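PDB 4ID2: uncharacterized protein from Bacteroides ovatus, which is of unknown function, being a member of the DUF4738 family with a beta-barrel-like fold that assembles into four-chain units in the crystal. Local coordinates for residues Gln27-Ser32 and Lys105-Gly110; Ala124-Tyr129 and Asp133-Leu138. All blocks are in the same frame, centred on the assembly; numbering follows the deposited sequence.

Contact 1 (Gln27-Ser32 and Lys105-Gly110)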
loop_
_atom_site.group_PDB
_atom_site.type_symbol
_atom_site.label_atom_id
_atom_site.label_comp_id
_atom_site.label_asym_id
_atom_site.label_seq_id
_atom_site.Cartn_x
_atom_site.Cartn_y
_atom_site.Cartn_z
ATOM N N GLN A 27 7.680 10.185 -27.695
ATOM C CA GLN A 27 8.255 8.994 -27.051
ATOM C C GLN A 27 7.308 7.796 -27.094
ATOM O O GLN A 27 6.106 7.955 -26.903
ATOM C CB GLN A 27 8.627 9.276 -25.574
ATOM C CG GLN A 27 10.043 9.811 -25.372
ATOM C CD GLN A 27 10.201 11.226 -25.867
ATOM O OE1 GLN A 27 9.898 12.188 -25.154
ATOM N NE2 GLN A 27 10.683 11.392 -27.095
ATOM N N ARG A 28 7.861 6.589 -27.292
ATOM C CA ARG A 28 7.073 5.358 -27.286
ATOM C C ARG A 28 7.854 4.203 -26.658
ATOM O O ARG A 28 9.085 4.167 -26.705
ATOM C CB ARG A 28 6.588 4.995 -28.691
ATOM C CG ARG A 28 7.658 4.716 -29.730
ATOM C CD ARG A 28 6.998 4.374 -31.058
ATOM N NE ARG A 28 6.276 5.521 -31.623
ATOM C CZ ARG A 28 5.406 5.463 -32.630
ATOM N NH1 ARG A 28 5.116 4.298 -33.207
ATOM N NH2 ARG A 28 4.810 6.568 -33.065
HETATM N N MSE A 29 7.116 3.281 -26.033
HETATM C CA MSE A 29 7.687 2.121 -25.336
HETATM C C MSE A 29 7.966 0.969 -26.294
HETATM O O MSE A 29 7.319 0.849 -27.334
HETATM C CB MSE A 29 6.758 1.641 -24.211
HETATM C CG MSE A 29 6.744 2.573 -23.021
HETATM SE SE MSE A 29 5.647 1.895 -21.587
HETATM C CE MSE A 29 6.908 0.726 -20.636
ATOM N N GLN A 30 8.930 0.118 -25.932
ATOM C CA GLN A 30 9.310 -1.046 -26.740
ATOM C C GLN A 30 8.180 -2.085 -26.743
ATOM O O GLN A 30 7.367 -2.105 -25.817
ATOM C CB GLN A 30 10.610 -1.674 -26.192
ATOM N N THR A 31 8.129 -2.942 -27.772
ATOM C CA THR A 31 7.112 -3.992 -27.853
ATOM C C THR A 31 7.490 -5.186 -26.962
ATOM O O THR A 31 8.401 -5.932 -27.330
ATOM C CB THR A 31 6.947 -4.472 -29.303
ATOM O OG1 THR A 31 8.210 -4.931 -29.780
ATOM C CG2 THR A 31 6.404 -3.394 -30.225
ATOM N N SER A 32 6.810 -5.379 -25.813
ATOM C CA SER A 32 7.069 -6.542 -24.946
ATOM C C SER A 32 6.098 -7.652 -25.300
ATOM O O SER A 32 4.961 -7.380 -25.677
ATOM C CB SER A 32 6.957 -6.188 -23.466
ATOM O OG SER A 32 5.746 -5.511 -23.192
ATOM N N LYS A 105 -3.703 10.591 -17.079
ATOM C CA LYS A 105 -2.269 10.896 -16.961
ATOM C C LYS A 105 -1.351 9.638 -16.979
ATOM O O LYS A 105 -0.133 9.807 -16.909
ATOM C CB LYS A 105 -1.999 11.672 -15.656
ATOM C CG LYS A 105 -2.699 13.022 -15.551
ATOM C CD LYS A 105 -2.481 13.633 -14.167
ATOM C CE LYS A 105 -3.211 14.938 -13.970
ATOM N NZ LYS A 105 -2.961 15.511 -12.620
ATOM N N SER A 106 -1.900 8.400 -17.067
ATOM C CA SER A 106 -1.103 7.159 -17.025
ATOM C C SER A 106 -1.081 6.410 -18.365
ATOM O O SER A 106 -1.882 6.718 -19.238
ATOM C CB SER A 106 -1.658 6.223 -15.953
ATOM O OG SER A 106 -2.838 5.553 -16.368
ATOM N N ILE A 107 -0.191 5.398 -18.507
ATOM C CA ILE A 107 -0.118 4.568 -19.719
ATOM C C ILE A 107 -0.181 3.083 -19.341
ATOM O O ILE A 107 0.401 2.694 -18.329
ATOM C CB ILE A 107 1.132 4.871 -20.600
ATOM C CG1 ILE A 107 2.442 4.717 -19.832
ATOM C CG2 ILE A 107 1.019 6.262 -21.222
ATOM C CD1 ILE A 107 3.675 4.742 -20.717
ATOM N N LEU A 108 -0.876 2.253 -20.158
ATOM C CA LEU A 108 -0.965 0.816 -19.903
ATOM C C LEU A 108 0.435 0.232 -20.025
ATOM O O LEU A 108 1.058 0.354 -21.075
ATOM C CB LEU A 108 -1.949 0.130 -20.875
ATOM C CG LEU A 108 -2.169 -1.376 -20.648
ATOM C CD1 LEU A 108 -2.734 -1.658 -19.257
ATOM C CD2 LEU A 108 -3.077 -1.968 -21.701
ATOM N N GLU A 109 0.950 -0.334 -18.939
ATOM C CA GLU A 109 2.314 -0.844 -18.878
ATOM C C GLU A 109 2.394 -2.330 -19.136
ATOM O O GLU A 109 3.325 -2.763 -19.804
ATOM C CB GLU A 109 2.916 -0.552 -17.488
ATOM C CG GLU A 109 4.421 -0.793 -17.396
ATOM C CD GLU A 109 5.031 -0.647 -16.016
ATOM O OE1 GLU A 109 4.341 -0.953 -15.015
ATOM O OE2 GLU A 109 6.226 -0.282 -15.937
ATOM N N GLY A 110 1.533 -3.111 -18.503
ATOM C CA GLY A 110 1.634 -4.555 -18.631
ATOM C C GLY A 110 0.478 -5.338 -18.052
ATOM O O GLY A 110 -0.259 -4.843 -17.196
#
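Met29, modelled as selenomethionine, reaches from the loop 27-32 onto the start of the strand in 105-110, where its SE rests 3.6 Å from CD1 of Ile107. This is a slender contact, burying 142 Å² in all, and no hydrogen bond crosses it. The two backbones stay well apart, with the CA atoms of Met29 and Glu109 8.9 Å from each other, so side chains span the gap. CG of Met29 sits anti to its own carbonyl carbon (chi1 -73°), and the next bond is fully extended, which sends the selenium straight at the strand. The chain then bends at its last torsion (chi3 86°), swinging the terminal methyl along the strand, and CE of Met29 ends 4.4 Å from CG of Glu109. Ile107 answers with its long branch: chi1 57° tucks CG1 in between the two backbone substituents, and the extended bond beyond it brings CD1 up to the selenium. The two side chains cross obliquely, meeting through a methyl group and the selenium. Glu109 offers the flank of an extended side chain, its aliphatic CG beside Met29 and its carboxylate held further on, by Ser126 OG and by Lys115 of the second subunit. Glu109 and Gly110 together face Ser126 in a classic beta bulge. Arg51 of strand 43-53 ties the two segments together from outside, its guanidinium bonding to the carbonyls of Gln30 and Glu109. Met29 also packs on Asn71 of strand 67-79, and that strand's Asp70 and Asn71 bind the backbone of Leu108, so the contact fills part of the junction between the larger mixed sheet and strand 107-116, outermost in its own sheet within this chain.

Contact 2 (Ala124-Tyr129 and Asp133-Leu138); sequences AASVCY and DLYMPL
Val127 and Leu138 form the dense side of this antiparallel hairpin: CG1 of Val127 lies 4.0 Å from CD1 of Leu138, and its CG2 is equally close to CB of Met136, a selenomethionine running alongside and pointing the same way. Ala125 extends this buried apolar row, its CB 4.1 Å from CB of Leu138. Backbone bonds hold the register. Ala125 and Leu138 exchange a pair, while Met136 N gives a nearly straight 2.9 Å bond to Val127 O (168°). Tyr129 N reaches Leu134 O over a longer 3.2 Å, and the same oxygen lies at the edge of the Tyr129 ring.

The other face is more loosely packed between the strands. Ser126 and Pro137 are a non-hydrogen-bonded pair with little contact. CB of Tyr135 packs on CB of Cys128, and chi1 67° turns the ring so that CD1 comes obliquely to Ser126 CB at 3.8 Å. Ser126 and Tyr135 stay partly exposed, although the third subunit covers part of Tyr135 and Pro137.

Within the four-stranded antiparallel sheet these are the two inner strands. Val98 covers Met136 and Leu138, strands 107-116 and 148-158 flank the hairpin, and Leu134 and Tyr135 pair with a strand of the third subunit.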
loop_
_atom_site.group_PDB
_atom_site.type_symbol
_atom_site.label_atom_id
_atom_site.label_comp_id
_atom_site.label_asym_id
_atom_site.label_seq_id
_atom_site.Cartn_x
_atom_site.Cartn_y
_atom_site.Cartn_z
ATOM N N ALA A 124 -1.905 -10.048 -13.231
ATOM C CA ALA A 124 -1.523 -8.796 -12.598
ATOM C C ALA A 124 -1.470 -7.780 -13.706
ATOM O O ALA A 124 -0.949 -8.092 -14.776
ATOM C CB ALA A 124 -0.172 -8.929 -11.903
ATOM N N ALA A 125 -2.089 -6.620 -13.511
ATOM C CA ALA A 125 -2.124 -5.564 -14.520
ATOM C C ALA A 125 -1.607 -4.271 -13.923
ATOM O O ALA A 125 -1.744 -4.054 -12.717
ATOM C CB ALA A 125 -3.539 -5.380 -15.035
ATOM N N SER A 126 -0.990 -3.422 -14.743
ATOM C CA SER A 126 -0.494 -2.153 -14.239
ATOM C C SER A 126 -0.543 -1.042 -15.278
ATOM O O SER A 126 -0.312 -1.275 -16.464
ATOM C CB SER A 126 0.941 -2.299 -13.736
ATOM O OG SER A 126 1.800 -2.821 -14.737
ATOM N N VAL A 127 -0.819 0.182 -14.794
ATOM C CA VAL A 127 -0.772 1.429 -15.555
ATOM C C VAL A 127 0.312 2.258 -14.855
ATOM O O VAL A 127 0.376 2.242 -13.625
ATOM C CB VAL A 127 -2.134 2.170 -15.695
ATOM C CG1 VAL A 127 -3.174 1.289 -16.379
ATOM C CG2 VAL A 127 -2.666 2.667 -14.352
ATOM N N CYS A 128 1.200 2.907 -15.613
ATOM C CA CYS A 128 2.315 3.657 -15.038
ATOM C C CYS A 128 2.293 5.114 -15.486
ATOM O O CYS A 128 1.670 5.451 -16.491
ATOM C CB CYS A 128 3.635 2.990 -15.405
ATOM S SG CYS A 128 4.191 3.331 -17.094
ATOM N N TYR A 129 3.009 5.965 -14.740
ATOM C CA TYR A 129 3.121 7.390 -15.033
ATOM C C TYR A 129 4.437 7.622 -15.754
ATOM O O TYR A 129 5.486 7.320 -15.185
ATOM C CB TYR A 129 3.010 8.211 -13.745
ATOM C CG TYR A 129 1.637 8.036 -13.148
ATOM C CD1 TYR A 129 0.549 8.746 -13.645
ATOM C CD2 TYR A 129 1.378 7.009 -12.247
ATOM C CE1 TYR A 129 -0.744 8.503 -13.191
ATOM C CE2 TYR A 129 0.087 6.747 -11.796
ATOM C CZ TYR A 129 -0.969 7.512 -12.253
ATOM O OH TYR A 129 -2.243 7.243 -11.821
ATOM N N ASP A 133 9.027 5.911 -11.793
ATOM C CA ASP A 133 8.965 4.494 -11.430
ATOM C C ASP A 133 7.635 4.179 -10.716
ATOM O O ASP A 133 7.509 3.103 -10.129
ATOM C CB ASP A 133 10.170 4.124 -10.532
ATOM N N LEU A 134 6.633 5.087 -10.800
ATOM C CA LEU A 134 5.348 4.922 -10.123
ATOM C C LEU A 134 4.348 4.217 -11.016
ATOM O O LEU A 134 4.258 4.522 -12.209
ATOM C CB LEU A 134 4.783 6.280 -9.684
ATOM C CG LEU A 134 5.359 6.896 -8.407
ATOM C CD1 LEU A 134 6.869 6.758 -8.324
ATOM C CD2 LEU A 134 4.993 8.349 -8.316
ATOM N N TYR A 135 3.585 3.279 -10.439
ATOM C CA TYR A 135 2.549 2.563 -11.177
ATOM C C TYR A 135 1.471 2.056 -10.235
ATOM O O TYR A 135 1.712 1.869 -9.040
ATOM C CB TYR A 135 3.137 1.421 -12.017
ATOM C CG TYR A 135 3.710 0.288 -11.205
ATOM C CD1 TYR A 135 2.955 -0.844 -10.920
ATOM C CD2 TYR A 135 5.024 0.325 -10.756
ATOM C CE1 TYR A 135 3.489 -1.908 -10.201
ATOM C CE2 TYR A 135 5.562 -0.722 -10.012
ATOM C CZ TYR A 135 4.797 -1.845 -9.744
ATOM O OH TYR A 135 5.319 -2.887 -9.003
HETATM N N MSE A 136 0.275 1.841 -10.787
HETATM C CA MSE A 136 -0.888 1.435 -10.021
HETATM C C MSE A 136 -1.180 -0.039 -10.253
HETATM O O MSE A 136 -1.444 -0.422 -11.382
HETATM C CB MSE A 136 -2.087 2.285 -10.421
HETATM C CG MSE A 136 -3.354 1.935 -9.683
HETATM SE SE MSE A 136 -4.742 3.088 -10.330
HETATM C CE MSE A 136 -4.510 4.518 -8.886
ATOM N N PRO A 137 -1.187 -0.868 -9.194
ATOM C CA PRO A 137 -1.492 -2.293 -9.381
ATOM C C PRO A 137 -2.989 -2.536 -9.575
ATOM O O PRO A 137 -3.814 -1.948 -8.871
ATOM C CB PRO A 137 -0.977 -2.930 -8.084
ATOM C CG PRO A 137 -1.076 -1.854 -7.074
ATOM C CD PRO A 137 -0.887 -0.556 -7.781
ATOM N N LEU A 138 -3.337 -3.356 -10.572
ATOM C CA LEU A 138 -4.717 -3.736 -10.907
ATOM C C LEU A 138 -4.739 -5.242 -11.179
ATOM O O LEU A 138 -3.666 -5.848 -11.258
ATOM C CB LEU A 138 -5.203 -2.951 -12.147
ATOM C CG LEU A 138 -5.087 -1.420 -12.082
ATOM C CD1 LEU A 138 -4.810 -0.817 -13.456
ATOM C CD2 LEU A 138 -6.317 -0.804 -11.463
#

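Both segments of contact 1 come earlier in the chain than contact 2, and the two centres lie 11 Å apart. They share one sheet: 105-110 leads into strand 107-116, the antiparallel neighbour of strand 121-128, which carries 124-129. Two probable backbone hydrogen bonds join them, Ile107 N to Cys128 O at 2.7 Å and Gly110 O to Ser126 N at 2.9 Å. The side chain of Ile107 packs on Cys128, and the backbone oxygen of Lys105 lies against the Tyr129 ring. Both contacts also reach other subunits, contact 1 through Glu109 and contact 2 through the ladder of Leu134 and Tyr135, so they lie in series between the mixed sheet and the subunit interfaces.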